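Local atomic coordinates of ABC transporter ATP-binding/permease protein Rv1747 (Mycobacterium tuberculosis, PDB entry 6CCD), a protein that moves an unknown substrate across the mycobacterial membrane using ATP, its FHA domains, one of which forms this chain, being required for phosphorylation by the kinase PknF. Residues A[37-42]-A[93-98]; A[47-52]-A[87-92]. One frame throughout, in Å; residues are numbered along the deposited sequence.

Contact 1 (A[37-42]-A[93-98]); sequences VRVAHP and DGPALD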
loop_
_atom_site.group_PDB
_atom_site.type_symbol
_atom_site.label_atom_id
_atom_site.label_comp_id
_atom_site.label_asym_id
_atom_site.label_seq_id
_atom_site.Cartn_x
_atom_site.Cartn_y
_atom_site.Cartn_z
ATOM N N VAL A 37 -1.870 -2.339 7.956
ATOM C CA VAL A 37 -0.462 -2.606 7.672
ATOM C C VAL A 37 0.309 -1.493 8.359
ATOM O O VAL A 37 0.309 -0.367 7.882
ATOM C CB VAL A 37 -0.159 -2.617 6.153
ATOM C CG1 VAL A 37 1.318 -2.817 5.899
ATOM C CG2 VAL A 37 -0.975 -3.706 5.428
ATOM N N ARG A 38 0.925 -1.794 9.497
ATOM C CA ARG A 38 1.578 -0.773 10.304
ATOM C C ARG A 38 3.038 -0.623 9.901
ATOM O O ARG A 38 3.788 -1.598 9.875
ATOM C CB ARG A 38 1.484 -1.114 11.801
ATOM C CG ARG A 38 2.227 -0.132 12.711
ATOM C CD ARG A 38 2.634 -0.787 14.048
ATOM N NE ARG A 38 3.418 0.118 14.897
ATOM C CZ ARG A 38 3.900 -0.207 16.092
ATOM N NH1 ARG A 38 3.710 -1.429 16.573
ATOM N NH2 ARG A 38 4.581 0.678 16.805
ATOM N N VAL A 39 3.418 0.606 9.580
ATOM C CA VAL A 39 4.786 0.943 9.202
ATOM C C VAL A 39 5.204 2.095 10.109
ATOM O O VAL A 39 4.669 3.189 9.989
ATOM C CB VAL A 39 4.887 1.354 7.721
ATOM C CG1 VAL A 39 6.319 1.739 7.358
ATOM C CG2 VAL A 39 4.374 0.230 6.802
ATOM N N ALA A 40 6.133 1.840 11.029
ATOM C CA ALA A 40 6.395 2.778 12.125
ATOM C C ALA A 40 7.380 3.903 11.792
ATOM O O ALA A 40 7.525 4.842 12.569
ATOM C CB ALA A 40 6.901 2.002 13.368
ATOM N N HIS A 41 8.057 3.826 10.652
ATOM C CA HIS A 41 9.073 4.831 10.361
ATOM C C HIS A 41 8.497 6.260 10.363
ATOM O O HIS A 41 7.404 6.491 9.849
ATOM C CB HIS A 41 9.745 4.536 9.016
ATOM C CG HIS A 41 11.042 5.254 8.842
ATOM N ND1 HIS A 41 11.112 6.561 8.414
ATOM C CD2 HIS A 41 12.316 4.867 9.093
ATOM C CE1 HIS A 41 12.378 6.944 8.386
ATOM N NE2 HIS A 41 13.128 5.933 8.790
ATOM N N PRO A 42 9.223 7.226 10.959
ATOM C CA PRO A 42 8.680 8.590 11.106
ATOM C C PRO A 42 8.369 9.313 9.785
ATOM O O PRO A 42 7.646 10.304 9.799
ATOM C CB PRO A 42 9.789 9.335 11.874
ATOM C CG PRO A 42 10.996 8.492 11.758
ATOM C CD PRO A 42 10.510 7.075 11.660
ATOM N N ASP A 93 13.596 5.670 -1.241
ATOM C CA ASP A 93 14.210 4.593 -0.471
ATOM C C ASP A 93 13.554 4.416 0.893
ATOM O O ASP A 93 14.177 3.895 1.819
ATOM C CB ASP A 93 15.703 4.848 -0.276
ATOM C CG ASP A 93 15.974 6.122 0.484
ATOM O OD1 ASP A 93 15.045 6.957 0.600
ATOM O OD2 ASP A 93 17.122 6.295 0.954
ATOM N N GLY A 94 12.307 4.860 1.031
ATOM C CA GLY A 94 11.580 4.660 2.270
ATOM C C GLY A 94 11.089 3.225 2.350
ATOM O O GLY A 94 11.420 2.420 1.484
ATOM N N PRO A 95 10.313 2.897 3.398
ATOM C CA PRO A 95 9.776 1.540 3.592
ATOM C C PRO A 95 9.164 0.977 2.307
ATOM O O PRO A 95 8.417 1.671 1.601
ATOM C CB PRO A 95 8.721 1.743 4.677
ATOM C CG PRO A 95 9.279 2.873 5.504
ATOM C CD PRO A 95 9.937 3.803 4.501
ATOM N N ALA A 96 9.515 -0.263 1.985
ATOM C CA ALA A 96 9.052 -0.879 0.750
ATOM C C ALA A 96 7.831 -1.757 1.015
ATOM O O ALA A 96 7.779 -2.473 2.020
ATOM C CB ALA A 96 10.178 -1.707 0.117
ATOM N N LEU A 97 6.850 -1.685 0.125
ATOM C CA LEU A 97 5.700 -2.587 0.159
ATOM C C LEU A 97 5.686 -3.451 -1.103
ATOM O O LEU A 97 5.805 -2.939 -2.209
ATOM C CB LEU A 97 4.382 -1.799 0.260
ATOM C CG LEU A 97 4.258 -0.774 1.380
ATOM C CD1 LEU A 97 2.982 0.042 1.172
ATOM C CD2 LEU A 97 4.277 -1.434 2.756
ATOM N N ASP A 98 5.549 -4.757 -0.928
ATOM C CA ASP A 98 5.418 -5.673 -2.049
ATOM C C ASP A 98 3.972 -6.128 -2.151
ATOM O O ASP A 98 3.419 -6.653 -1.187
ATOM C CB ASP A 98 6.335 -6.886 -1.882
ATOM C CG ASP A 98 7.788 -6.552 -2.126
ATOM O OD1 ASP A 98 8.059 -5.797 -3.079
ATOM O OD2 ASP A 98 8.657 -7.043 -1.371
#
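Val-39 and Pro-95 meet through their aliphatic carbons, the CG1 methyl of the valine resting against the proline ring. CG1 of Val-39 lies 3.6 Å from CB of Pro-95 and almost as close to the ring's CG, so one methyl touches two neighbouring carbons of the pyrrolidine. A chi1 of 178° sets CG1 opposite the backbone N of Val-39 and beside its carbonyl carbon; the second methyl, CG2, is thereby placed opposite the carbonyl and faces Leu-97. There the fit is looser, with Val-39 CG2 and Leu-97 CD2 4.4 Å apart. The two branches of one valine thus reach successive inward-facing residues of the opposing segment, Pro-95 and Leu-97.

His-41 extends the contact at its exposed end. Its CB comes to 3.9 Å from CG of Pro-95, so the methylene rather than the imidazole makes the closest approach. The imidazole is occupied locally: CD of Pro-42 sits 3.3 Å above one face, toward the rim, and ND1 is hydrogen-bonded to the backbone N of Leu-43. Accepting the N-H of Leu-43, ND1 helps fix the rotation of the ring and ties the histidine to the turn that follows it.

The contact is therefore apolar, buried at Val-39 and Leu-97 and giving way to solvent at His-41. It joins the loop just after strand 37-38, an edge of the mixed sheet bound to strand 27-30, to the entry into strand 96-101 in the opposite sheet of the FHA sandwich. Tyr-14 of strand 10-14 touches Val-39, Pro-95 and Leu-97 alike, and Ile-44 packs on Val-39 from the following loop.

Contact 2 (A[47-52]-A[87-92]); sequences AHLLLR and VHIGNP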
loop_
_atom_site.group_PDB
_atom_site.type_symbol
_atom_site.label_atom_id
_atom_site.label_comp_id
_atom_site.label_asym_id
_atom_site.label_seq_id
_atom_site.Cartn_x
_atom_site.Cartn_y
_atom_site.Cartn_z
ATOM N N ALA A 47 -2.306 7.516 8.590
ATOM C CA ALA A 47 -3.066 6.790 7.565
ATOM C C ALA A 47 -2.486 7.195 6.221
ATOM O O ALA A 47 -2.989 8.103 5.577
ATOM C CB ALA A 47 -4.556 7.109 7.640
ATOM N N HIS A 48 -1.406 6.529 5.827
ATOM C CA HIS A 48 -0.566 6.975 4.723
ATOM C C HIS A 48 -1.126 6.564 3.353
ATOM O O HIS A 48 -1.208 7.386 2.427
ATOM C CB HIS A 48 0.860 6.410 4.929
ATOM C CG HIS A 48 1.905 7.054 4.077
ATOM N ND1 HIS A 48 2.771 8.014 4.561
ATOM C CD2 HIS A 48 2.231 6.878 2.772
ATOM C CE1 HIS A 48 3.586 8.401 3.595
ATOM N NE2 HIS A 48 3.278 7.731 2.495
ATOM N N LEU A 49 -1.499 5.291 3.223
ATOM C CA LEU A 49 -2.127 4.775 2.008
ATOM C C LEU A 49 -3.485 4.161 2.290
ATOM O O LEU A 49 -3.695 3.602 3.365
ATOM C CB LEU A 49 -1.275 3.689 1.357
ATOM C CG LEU A 49 0.155 3.981 0.948
ATOM C CD1 LEU A 49 0.688 2.730 0.278
ATOM C CD2 LEU A 49 0.211 5.193 -0.013
ATOM N N LEU A 50 -4.378 4.225 1.305
ATOM C CA LEU A 50 -5.561 3.368 1.284
ATOM C C LEU A 50 -5.383 2.343 0.189
ATOM O O LEU A 50 -5.033 2.698 -0.935
ATOM C CB LEU A 50 -6.835 4.186 1.045
ATOM C CG LEU A 50 -7.081 5.244 2.123
ATOM C CD1 LEU A 50 -8.309 6.073 1.775
ATOM C CD2 LEU A 50 -7.241 4.570 3.483
ATOM N N LEU A 51 -5.629 1.072 0.496
ATOM C CA LEU A 51 -5.644 0.049 -0.552
ATOM C C LEU A 51 -7.080 -0.379 -0.790
ATOM O O LEU A 51 -7.818 -0.574 0.162
ATOM C CB LEU A 51 -4.799 -1.171 -0.164
ATOM C CG LEU A 51 -3.438 -0.867 0.466
ATOM C CD1 LEU A 51 -2.712 -2.160 0.844
ATOM C CD2 LEU A 51 -2.579 -0.027 -0.496
ATOM N N ARG A 52 -7.484 -0.544 -2.043
ATOM C CA ARG A 52 -8.870 -0.940 -2.288
ATOM C C ARG A 52 -9.044 -1.504 -3.675
ATOM O O ARG A 52 -8.234 -1.250 -4.569
ATOM C CB ARG A 52 -9.823 0.240 -2.089
ATOM C CG ARG A 52 -9.743 1.292 -3.203
ATOM C CD ARG A 52 -10.393 2.621 -2.778
ATOM N NE ARG A 52 -11.791 2.518 -2.336
ATOM C CZ ARG A 52 -12.842 2.869 -3.070
ATOM N NH1 ARG A 52 -12.672 3.335 -4.297
ATOM N NH2 ARG A 52 -14.068 2.766 -2.570
ATOM N N VAL A 87 6.369 -0.935 -4.228
ATOM C CA VAL A 87 6.374 0.513 -4.107
ATOM C C VAL A 87 7.175 0.913 -2.876
ATOM O O VAL A 87 7.513 0.064 -2.035
ATOM C CB VAL A 87 4.944 1.095 -3.994
ATOM C CG1 VAL A 87 4.102 0.706 -5.197
ATOM C CG2 VAL A 87 4.282 0.646 -2.681
ATOM N N HIS A 88 7.488 2.198 -2.775
ATOM C CA HIS A 88 8.069 2.749 -1.556
ATOM C C HIS A 88 7.192 3.882 -1.054
ATOM O O HIS A 88 6.663 4.654 -1.844
ATOM C CB HIS A 88 9.487 3.260 -1.799
ATOM C CG HIS A 88 10.444 2.193 -2.216
ATOM N ND1 HIS A 88 11.276 1.552 -1.325
ATOM C CD2 HIS A 88 10.685 1.634 -3.425
ATOM C CE1 HIS A 88 12.004 0.658 -1.969
ATOM N NE2 HIS A 88 11.666 0.689 -3.245
ATOM N N ILE A 89 7.046 3.990 0.262
ATOM C CA ILE A 89 6.350 5.125 0.831
ATOM C C ILE A 89 7.329 5.980 1.623
ATOM O O ILE A 89 8.290 5.458 2.195
ATOM C CB ILE A 89 5.183 4.680 1.730
ATOM C CG1 ILE A 89 5.642 3.585 2.702
ATOM C CG2 ILE A 89 4.026 4.136 0.869
ATOM C CD1 ILE A 89 4.520 3.121 3.646
ATOM N N GLY A 90 7.079 7.286 1.643
ATOM C CA GLY A 90 7.876 8.219 2.436
ATOM C C GLY A 90 9.053 8.829 1.695
ATOM O O GLY A 90 9.483 9.927 2.016
ATOM N N ASN A 91 9.566 8.104 0.708
ATOM C CA ASN A 91 10.751 8.503 -0.051
ATOM C C ASN A 91 11.029 7.401 -1.056
ATOM O O ASN A 91 10.512 6.302 -0.893
ATOM C CB ASN A 91 11.970 8.705 0.870
ATOM C CG ASN A 91 12.291 10.178 1.108
ATOM O OD1 ASN A 91 11.862 11.055 0.353
ATOM N ND2 ASN A 91 13.047 10.449 2.164
ATOM N N PRO A 92 11.858 7.671 -2.086
ATOM C CA PRO A 92 12.213 6.600 -3.026
ATOM C C PRO A 92 12.892 5.412 -2.336
ATOM O O PRO A 92 12.786 4.278 -2.813
ATOM C CB PRO A 92 13.182 7.291 -4.001
ATOM C CG PRO A 92 13.670 8.500 -3.275
ATOM C CD PRO A 92 12.483 8.950 -2.464
#
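His-48 and Ile-89 have the nearest CA atoms of the two segments, 8.1 Å apart, and a classic beta bulge, in which His-48 and Leu-49 both face Val-29, directs two consecutive side chains at the opposing segment. The imidazole of His-48 and the branched side chain of Ile-89 run past each other in opposite directions. NE2 of His-48 is 3.7 Å from CB of Ile-89, and the neighbouring ring carbon CD2 lies 3.8 Å from the isoleucine CG2. That same CG2 is also met by Leu-49, whose CD1 approaches it to 3.7 Å, so a single methyl touches both the histidine ring and the leucine, from directions roughly at right angles. The isoleucine torsion explains this: with chi1 at 48°, CG1 is tucked between the backbone N and the carbonyl carbon, while CG2 stands opposite the carbonyl and projects to the bulge.

Next along the chain, the backbone N of Gly-90 lies 3.9 Å from His-48 NE2, a contact by proximity and not a bond. Gly-90 has a positive phi of 92°, a conformation that suits glycine, and turns the chain away at the end of strand 84-89.

Both imidazole nitrogens are hydrogen-bonded: ND1 takes a hydrogen bond from the backbone N of Ser-45, and NE2 gives one to the carbonyl O of Gly-68. This pairing is consistent with a neutral ring protonated on NE2, buried against hydrocarbon yet satisfied. His-48 closes the Ser-x-x-His signature of FHA domains, and its two bonds link the Ser-45 and Gly-68 loops, which is consistent with a structural role next to the loops that in relatives shape the phosphothreonine site.

In the fold
Contacts 1 and 2 are adjacent bridges between the two sheets of the FHA sandwich, their centres 8 Å apart. They are joined directly by the antiparallel pairing of strands 84-89 and 96-101, where Leu-97 N lies 2.9 Å from Val-87 O, and by the interior, where Leu-97 CD1 packs 3.6 Å from Leu-49 CD1. At the turn between the two strands, Gly-94 O is 2.9 Å from ND1 of His-88. Contact 2 is nested along the chain within the loop closed by contact 1. The connection between residues 42 and 47 carries Ser-45 and probably contributes to phosphothreonine recognition, as in other FHA domains; segments 37-42 and 47-52 flank it in sequence.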